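Local coordinates for protein argonaute (Aquifex aeolicus, PDB 1YVU), which uses short single-stranded DNA guides to bind complementary target strands and, with divalent metal ions, cleaves the target RNA, at residues V141-L146 with L155-K160; L9-Y14 with E308-K313; K374-F379 with F468-V473. All blocks are in the same frame, centred on the assembly; numbering follows the deposited sequence.

Contact 1: residues V141-L146 with L155-K160; sequences VNEKVL and LHLDLK
Glu143 and Leu157 face each other as a non-hydrogen-bonded antiparallel pair, their side chains running side by side in the same direction. From Glu143 the CB rests against Leu155 CD1 at 3.8 Å, and CG meets Leu157 CD1. With CG anti to the carbonyl carbon (chi1 -47°) and a bend at chi2, the chain ends in a buried carboxylate whose OE1 is paired with Lys111 and whose OE2 is hydrogen-bonded to Tyr294 OH. The strands form the beta hairpin 134-147/153-165 of linker L1, twisted so that the short segments run at 161°. Lys144 and His156 form a hydrogen-bonded pair: His156 N reaches Lys144 O at 2.8 Å, nearly along the carbonyl axis, and Lys144 N returns a bond to His156 O at 3.0 Å. On the face carrying Glu143, Val141 sends its two methyls to different leucines, CG1 to Leu157 CD1 (3.6 Å) and CG2 to Leu159 CD1 (4.0 Å). Helices 94-107 and 280-299 cover this face. On the other face, which carries Lys144 and His156, His156 CB packs beside Leu146 CG at 4.1 Å, while the imidazole NE2 is hydrogen-bonded to the backbone oxygen of Asn602.

Contact 2: residues L9-Y14 with E308-K313; sequences LYRIEY and EEERAK
Tyr10 and Glu309 lie side by side and point the same way, bringing the phenol OH to Glu309 OE2 at 2.6 Å. The contact joins strand 9-14 of the N-terminal domain, part of an antiparallel sheet that also holds the linker L1 hairpin, to linker L2 close to where strand 310-315 begins, so two regions almost 300 residues apart in the chain are clipped together. The tightly packed part is around the tyrosine. Its ring CG stands anti to the carbonyl carbon (chi1 -54°), which swings the hydroxyl over to the glutamate; the hydroxyl donates to OE2 from the anti side, 27° out of the carboxylate plane, and the ring and carboxylate planes are turned 68° apart. Ile287 and Leu291 of helix 280-299 pack on the tyrosine, and Glu309 OE1 forms a salt bridge with Arg288 of the same helix, so both carboxylate oxygens are engaged. A phenylalanine in place of Tyr10 would probably leave Glu309 OE2 without its hydroxyl donor and the carboxylate held mainly through Arg288. Glu310 is closely covered but weakly bonded, and this side, where Arg11 and Glu310 are partly exposed, is the more open to solvent. Glu310 N makes a weak, bent bond to Leu9 O (2.8 Å), and its CG lies 3.9 Å from Leu9 CB. Glu310, bent at chi2, meets the extended Arg11 chain at about a right angle in a long salt bridge of charges alone, no N-H aimed at the oxygen: Glu310 OE1, also weakly hydrogen-bonded to Tyr618 OH, sits 3.9 Å from Arg11 NE, well out of the guanidinium plane, while OE2 lies 3.5 Å from Arg11 CG.

Contact 3: residues K374-F379 with F468-V473; sequences KELINF and FVLLNV
Leu470 reaches across from helix 466-480 and parts its two methyls between Leu376 and Phe379 of helix 368-381. The contact is wholly apolar, with no hydrogen bond between the segments. Among the aliphatic pairs, Leu470 CD1 lies against Leu376 CD1, the two side chains sliding past each other in opposite directions, and also 3.8 Å from Glu375 CB. Leu376 CD2 adds a looser touch on Val473 CG1 at 4.1 Å, the two chains crossing at about a right angle. The aromatic part belongs to Phe379. With CG placed opposite its backbone N (chi1 -180°), Leu470 lays CD2 over one face of the ring, 4.1 Å above its plane and offset toward the rim. At the far end of the ring Phe379 CZ comes within 3.6 Å of Leu471 CD2. The segment axes cross at -54° and stay 10.4 Å apart at closest approach, a separation bridged by these branched and aromatic side chains. The helices tie the Mid domain to the PIWI domain; helix 337-342 packs on both Phe379 and Leu471, while Ile377 lies on strand 386-396, an outermost strand of the four-stranded parallel sheet.

Contacts 1 and 2 share a sheet: strands 153-165 and 9-14 are neighbours in it, joined by a probable backbone bond from Leu155 N to Tyr10 O and by His156 CB packing on Leu9 CD2. Contact 1 is the buried one, a hairpin local in sequence and nested within the chain loop that contact 2 closes. Contact 2, only partly buried, relies on polar and charged side chains more than on backbone pairing. Contact 3 lies across the chain's centre from contact 1, with about 28 Å between their nearest atoms, and is also partly buried; it swaps strand pairing for apolar helix packing between Mid and PIWI, whereas contact 1 stays within linker L1 and contact 2 joins the N-terminal domain to linker L2.

Contact 1: residues V141-L146 with L155-K160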
# COMPACT_ATOMS: atom_id res chain seq x y z
N VAL A 141 -2.99 14.74 9.41
CA VAL A 141 -2.68 15.66 8.34
C VAL A 141 -1.24 15.40 7.93
O VAL A 141 -0.29 15.71 8.68
CB VAL A 141 -2.89 17.15 8.77
CG1 VAL A 141 -3.40 17.95 7.60
CG2 VAL A 141 -3.85 17.27 9.96
N ASN A 142 -1.09 14.75 6.79
CA ASN A 142 0.20 14.42 6.23
C ASN A 142 0.55 15.35 5.05
O ASN A 142 -0.26 15.55 4.14
CB ASN A 142 0.24 12.94 5.81
CG ASN A 142 0.35 11.97 7.01
OD1 ASN A 142 0.11 12.32 8.18
ND2 ASN A 142 0.72 10.74 6.70
N GLU A 143 1.71 16.00 5.16
CA GLU A 143 2.24 16.92 4.14
C GLU A 143 3.58 16.41 3.63
O GLU A 143 4.46 16.01 4.41
CB GLU A 143 2.54 18.34 4.68
CG GLU A 143 1.49 19.01 5.53
CD GLU A 143 1.47 18.50 6.95
OE1 GLU A 143 2.47 17.91 7.41
OE2 GLU A 143 0.43 18.70 7.61
N LYS A 144 3.74 16.43 2.32
CA LYS A 144 4.98 16.03 1.69
C LYS A 144 5.22 17.04 0.56
O LYS A 144 4.26 17.53 -0.05
CB LYS A 144 4.88 14.60 1.17
CG LYS A 144 5.36 13.58 2.17
CD LYS A 144 4.82 12.21 1.89
CE LYS A 144 5.26 11.25 2.98
NZ LYS A 144 4.31 10.09 3.07
N VAL A 145 6.47 17.44 0.37
CA VAL A 145 6.80 18.38 -0.70
C VAL A 145 7.34 17.63 -1.90
O VAL A 145 8.33 16.92 -1.80
CB VAL A 145 7.79 19.47 -0.23
CG1 VAL A 145 8.29 20.28 -1.41
CG2 VAL A 145 7.11 20.39 0.79
N LEU A 146 6.61 17.74 -3.01
CA LEU A 146 6.94 17.11 -4.29
C LEU A 146 7.43 18.18 -5.27
O LEU A 146 7.44 19.35 -4.93
CB LEU A 146 5.74 16.37 -4.89
CG LEU A 146 4.92 15.37 -4.06
CD1 LEU A 146 4.18 14.48 -5.01
CD2 LEU A 146 5.78 14.52 -3.10
N LEU A 155 3.14 21.46 -2.54
CA LEU A 155 2.84 20.94 -1.24
C LEU A 155 1.69 20.02 -1.46
O LEU A 155 0.65 20.39 -2.02
CB LEU A 155 2.48 22.00 -0.21
CG LEU A 155 2.12 21.43 1.17
CD1 LEU A 155 3.29 20.72 1.85
CD2 LEU A 155 1.63 22.55 2.04
N HIS A 156 2.01 18.76 -1.22
CA HIS A 156 1.05 17.69 -1.29
C HIS A 156 0.49 17.67 0.13
O HIS A 156 1.23 17.41 1.10
CB HIS A 156 1.74 16.37 -1.62
CG HIS A 156 0.90 15.16 -1.38
ND1 HIS A 156 -0.47 15.23 -1.20
CD2 HIS A 156 1.24 13.86 -1.21
CE1 HIS A 156 -0.94 14.03 -0.92
NE2 HIS A 156 0.07 13.18 -0.92
N LEU A 157 -0.81 17.97 0.23
CA LEU A 157 -1.49 18.00 1.51
C LEU A 157 -2.78 17.19 1.52
O LEU A 157 -3.67 17.39 0.68
CB LEU A 157 -1.74 19.44 1.93
CG LEU A 157 -2.53 19.85 3.18
CD1 LEU A 157 -2.16 19.09 4.42
CD2 LEU A 157 -2.26 21.31 3.38
N ASP A 158 -2.89 16.30 2.50
CA ASP A 158 -4.06 15.46 2.64
C ASP A 158 -4.52 15.41 4.09
O ASP A 158 -3.81 15.85 5.00
CB ASP A 158 -3.76 14.04 2.13
CG ASP A 158 -4.96 13.37 1.45
OD1 ASP A 158 -6.13 13.65 1.81
OD2 ASP A 158 -4.70 12.55 0.54
N LEU A 159 -5.72 14.86 4.25
CA LEU A 159 -6.39 14.67 5.54
C LEU A 159 -7.00 13.28 5.55
O LEU A 159 -7.89 12.96 4.76
CB LEU A 159 -7.49 15.72 5.73
CG LEU A 159 -8.18 15.64 7.08
CD1 LEU A 159 -7.32 16.26 8.16
CD2 LEU A 159 -9.48 16.35 6.99
N LYS A 160 -6.49 12.43 6.42
CA LYS A 160 -7.01 11.08 6.54
C LYS A 160 -7.51 10.86 7.97
O LYS A 160 -7.29 11.72 8.82
CB LYS A 160 -5.95 10.08 6.08
CG LYS A 160 -5.67 10.19 4.55
CD LYS A 160 -4.49 9.37 4.02
CE LYS A 160 -4.32 9.65 2.52
NZ LYS A 160 -3.24 8.86 1.87

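Contact 2: residues L9-Y14 with E308-K313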
# COMPACT_ATOMS: atom_id res chain seq x y z
N LEU A 9 -2.34 19.23 -4.79
CA LEU A 9 -1.03 19.86 -5.03
C LEU A 9 -1.11 21.35 -5.17
O LEU A 9 -1.92 21.84 -5.93
CB LEU A 9 -0.38 19.24 -6.26
CG LEU A 9 -0.24 17.72 -6.25
CD1 LEU A 9 -0.07 17.16 -7.62
CD2 LEU A 9 0.89 17.33 -5.36
N TYR A 10 -0.30 22.07 -4.41
CA TYR A 10 -0.29 23.52 -4.44
C TYR A 10 1.15 24.02 -4.49
O TYR A 10 1.96 23.62 -3.64
CB TYR A 10 -0.88 24.06 -3.14
CG TYR A 10 -2.24 23.55 -2.79
CD1 TYR A 10 -2.40 22.37 -2.03
CD2 TYR A 10 -3.39 24.22 -3.26
CE1 TYR A 10 -3.71 21.85 -1.77
CE2 TYR A 10 -4.68 23.72 -3.00
CZ TYR A 10 -4.84 22.53 -2.26
OH TYR A 10 -6.10 22.01 -2.10
N ARG A 11 1.43 24.98 -5.39
CA ARG A 11 2.76 25.57 -5.55
C ARG A 11 3.16 26.22 -4.25
O ARG A 11 2.40 26.99 -3.71
CB ARG A 11 2.84 26.62 -6.66
CG ARG A 11 2.80 26.01 -8.03
CD ARG A 11 3.22 26.94 -9.17
NE ARG A 11 3.31 26.18 -10.43
CZ ARG A 11 3.23 26.70 -11.66
NH1 ARG A 11 3.05 28.00 -11.83
NH2 ARG A 11 3.31 25.89 -12.72
N ILE A 12 4.24 25.72 -3.69
CA ILE A 12 4.79 26.23 -2.45
C ILE A 12 6.09 26.99 -2.75
O ILE A 12 6.84 26.64 -3.67
CB ILE A 12 4.93 25.09 -1.36
CG1 ILE A 12 5.39 25.67 -0.04
CG2 ILE A 12 5.85 23.96 -1.81
CD1 ILE A 12 5.22 24.74 1.09
N GLU A 13 6.31 28.06 -2.01
CA GLU A 13 7.47 28.90 -2.20
C GLU A 13 8.00 29.43 -0.87
O GLU A 13 7.24 29.61 0.08
CB GLU A 13 7.12 30.07 -3.12
CG GLU A 13 7.43 29.82 -4.59
CD GLU A 13 6.44 30.44 -5.56
OE1 GLU A 13 5.90 31.53 -5.30
OE2 GLU A 13 6.22 29.82 -6.61
N TYR A 14 9.33 29.58 -0.81
CA TYR A 14 10.01 30.11 0.37
C TYR A 14 10.99 31.25 -0.03
O TYR A 14 11.97 31.03 -0.76
CB TYR A 14 10.74 28.99 1.13
CG TYR A 14 11.29 29.41 2.48
CD1 TYR A 14 10.50 30.12 3.40
CD2 TYR A 14 12.61 29.09 2.84
CE1 TYR A 14 11.00 30.52 4.65
CE2 TYR A 14 13.13 29.49 4.10
CZ TYR A 14 12.32 30.20 5.00
OH TYR A 14 12.85 30.68 6.20
N GLU A 308 -4.71 27.84 -5.17
CA GLU A 308 -5.16 27.07 -6.30
C GLU A 308 -4.47 25.70 -6.51
O GLU A 308 -3.24 25.60 -6.63
CB GLU A 308 -5.07 27.94 -7.56
CG GLU A 308 -6.09 29.09 -7.59
CD GLU A 308 -6.89 29.15 -8.89
OE1 GLU A 308 -6.31 29.54 -9.93
OE2 GLU A 308 -8.09 28.80 -8.86
N GLU A 309 -5.31 24.66 -6.61
CA GLU A 309 -4.91 23.28 -6.82
C GLU A 309 -4.23 23.16 -8.15
O GLU A 309 -4.42 24.01 -9.00
CB GLU A 309 -6.14 22.37 -6.87
CG GLU A 309 -6.81 22.07 -5.53
CD GLU A 309 -7.60 23.22 -4.91
OE1 GLU A 309 -8.01 24.18 -5.62
OE2 GLU A 309 -7.81 23.15 -3.68
N GLU A 310 -3.40 22.13 -8.33
CA GLU A 310 -2.75 21.93 -9.60
C GLU A 310 -3.66 21.01 -10.38
O GLU A 310 -4.19 20.03 -9.85
CB GLU A 310 -1.35 21.33 -9.44
CG GLU A 310 -0.32 22.25 -8.76
CD GLU A 310 0.08 23.50 -9.57
OE1 GLU A 310 0.71 23.34 -10.66
OE2 GLU A 310 -0.19 24.64 -9.10
N ARG A 311 -3.97 21.43 -11.61
CA ARG A 311 -4.84 20.68 -12.49
C ARG A 311 -4.07 19.61 -13.21
O ARG A 311 -2.88 19.79 -13.49
CB ARG A 311 -5.51 21.61 -13.49
CG ARG A 311 -6.70 22.36 -12.91
CD ARG A 311 -6.48 23.87 -12.79
NE ARG A 311 -7.01 24.40 -11.53
CZ ARG A 311 -8.13 25.10 -11.38
NH1 ARG A 311 -8.91 25.39 -12.43
NH2 ARG A 311 -8.50 25.49 -10.16
N ALA A 312 -4.74 18.50 -13.51
CA ALA A 312 -4.15 17.37 -14.24
C ALA A 312 -3.82 17.76 -15.66
O ALA A 312 -4.40 18.72 -16.18
CB ALA A 312 -5.11 16.21 -14.26
N LYS A 313 -2.90 17.05 -16.29
CA LYS A 313 -2.56 17.37 -17.67
C LYS A 313 -3.62 16.90 -18.68
O LYS A 313 -4.05 17.70 -19.51
CB LYS A 313 -1.19 16.83 -18.02
CG LYS A 313 -0.06 17.57 -17.31
CD LYS A 313 1.32 16.96 -17.61
CE LYS A 313 1.73 17.04 -19.09
NZ LYS A 313 3.03 16.34 -19.31

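Contact 3: residues K374-F379 with F468-V473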
# COMPACT_ATOMS: atom_id res chain seq x y z
N LYS A 374 -26.37 -24.99 -13.28
CA LYS A 374 -26.67 -25.72 -14.49
C LYS A 374 -26.56 -24.82 -15.71
O LYS A 374 -25.95 -25.21 -16.71
CB LYS A 374 -28.03 -26.40 -14.38
CG LYS A 374 -27.98 -27.62 -13.46
CD LYS A 374 -29.29 -28.31 -13.20
CE LYS A 374 -29.01 -29.47 -12.25
NZ LYS A 374 -30.18 -30.30 -11.79
N GLU A 375 -27.03 -23.57 -15.58
CA GLU A 375 -26.98 -22.59 -16.68
C GLU A 375 -25.55 -22.16 -16.98
O GLU A 375 -25.21 -21.92 -18.15
CB GLU A 375 -27.86 -21.38 -16.39
CG GLU A 375 -29.32 -21.63 -16.68
CD GLU A 375 -30.25 -20.49 -16.27
OE1 GLU A 375 -29.78 -19.39 -15.88
OE2 GLU A 375 -31.48 -20.72 -16.34
N LEU A 376 -24.74 -22.12 -15.92
CA LEU A 376 -23.30 -21.80 -15.98
C LEU A 376 -22.60 -22.86 -16.79
O LEU A 376 -22.05 -22.56 -17.86
CB LEU A 376 -22.70 -21.85 -14.58
CG LEU A 376 -22.56 -20.56 -13.83
CD1 LEU A 376 -23.77 -19.72 -14.04
CD2 LEU A 376 -22.37 -20.89 -12.36
N ILE A 377 -22.71 -24.10 -16.29
CA ILE A 377 -22.16 -25.30 -16.90
C ILE A 377 -22.53 -25.32 -18.38
O ILE A 377 -21.65 -25.57 -19.23
CB ILE A 377 -22.68 -26.60 -16.17
CG1 ILE A 377 -21.96 -26.78 -14.85
CG2 ILE A 377 -22.48 -27.86 -17.01
CD1 ILE A 377 -22.55 -27.86 -14.01
N ASN A 378 -23.76 -24.92 -18.71
CA ASN A 378 -24.16 -24.92 -20.10
C ASN A 378 -23.56 -23.80 -20.91
O ASN A 378 -23.09 -24.05 -22.02
CB ASN A 378 -25.67 -25.02 -20.30
CG ASN A 378 -26.01 -25.83 -21.53
OD1 ASN A 378 -25.93 -27.07 -21.52
ND2 ASN A 378 -26.31 -25.14 -22.63
N PHE A 379 -23.46 -22.62 -20.31
CA PHE A 379 -22.89 -21.46 -21.00
C PHE A 379 -21.44 -21.74 -21.42
O PHE A 379 -21.06 -21.51 -22.59
CB PHE A 379 -22.94 -20.22 -20.11
CG PHE A 379 -22.83 -18.94 -20.87
CD1 PHE A 379 -23.86 -18.55 -21.75
CD2 PHE A 379 -21.70 -18.13 -20.74
CE1 PHE A 379 -23.77 -17.34 -22.50
CE2 PHE A 379 -21.59 -16.93 -21.47
CZ PHE A 379 -22.64 -16.53 -22.36
N PHE A 468 -26.44 -11.19 -16.19
CA PHE A 468 -25.24 -10.41 -15.91
C PHE A 468 -24.37 -11.13 -14.94
O PHE A 468 -23.15 -11.10 -15.09
CB PHE A 468 -25.54 -9.02 -15.37
CG PHE A 468 -26.46 -8.22 -16.24
CD1 PHE A 468 -26.69 -8.56 -17.61
CD2 PHE A 468 -27.18 -7.15 -15.67
CE1 PHE A 468 -27.63 -7.86 -18.40
CE2 PHE A 468 -28.14 -6.43 -16.45
CZ PHE A 468 -28.37 -6.80 -17.81
N VAL A 469 -25.00 -11.82 -13.98
CA VAL A 469 -24.28 -12.61 -12.97
C VAL A 469 -23.63 -13.77 -13.68
O VAL A 469 -22.45 -13.99 -13.52
CB VAL A 469 -25.21 -13.15 -11.88
CG1 VAL A 469 -24.39 -13.76 -10.73
CG2 VAL A 469 -26.13 -12.03 -11.38
N LEU A 470 -24.39 -14.42 -14.56
CA LEU A 470 -23.93 -15.55 -15.37
C LEU A 470 -22.71 -15.10 -16.18
O LEU A 470 -21.70 -15.77 -16.18
CB LEU A 470 -25.05 -15.99 -16.31
CG LEU A 470 -24.96 -17.14 -17.31
CD1 LEU A 470 -25.48 -18.40 -16.68
CD2 LEU A 470 -25.84 -16.83 -18.56
N LEU A 471 -22.79 -13.90 -16.74
CA LEU A 471 -21.68 -13.35 -17.53
C LEU A 471 -20.49 -12.96 -16.67
O LEU A 471 -19.35 -13.36 -16.98
CB LEU A 471 -22.12 -12.18 -18.41
CG LEU A 471 -22.90 -12.70 -19.64
CD1 LEU A 471 -23.55 -11.57 -20.34
CD2 LEU A 471 -22.02 -13.45 -20.61
N ASN A 472 -20.78 -12.26 -15.57
CA ASN A 472 -19.77 -11.81 -14.61
C ASN A 472 -18.97 -13.02 -14.18
O ASN A 472 -17.74 -13.07 -14.37
CB ASN A 472 -20.44 -11.13 -13.41
CG ASN A 472 -19.43 -10.46 -12.45
OD1 ASN A 472 -18.43 -11.06 -12.03
ND2 ASN A 472 -19.71 -9.21 -12.07
N VAL A 473 -19.71 -14.07 -13.83
CA VAL A 473 -19.12 -15.32 -13.36
C VAL A 473 -18.32 -16.04 -14.47
O VAL A 473 -17.18 -16.43 -14.24
CB VAL A 473 -20.24 -16.21 -12.72
CG1 VAL A 473 -19.80 -17.65 -12.49
CG2 VAL A 473 -20.70 -15.57 -11.41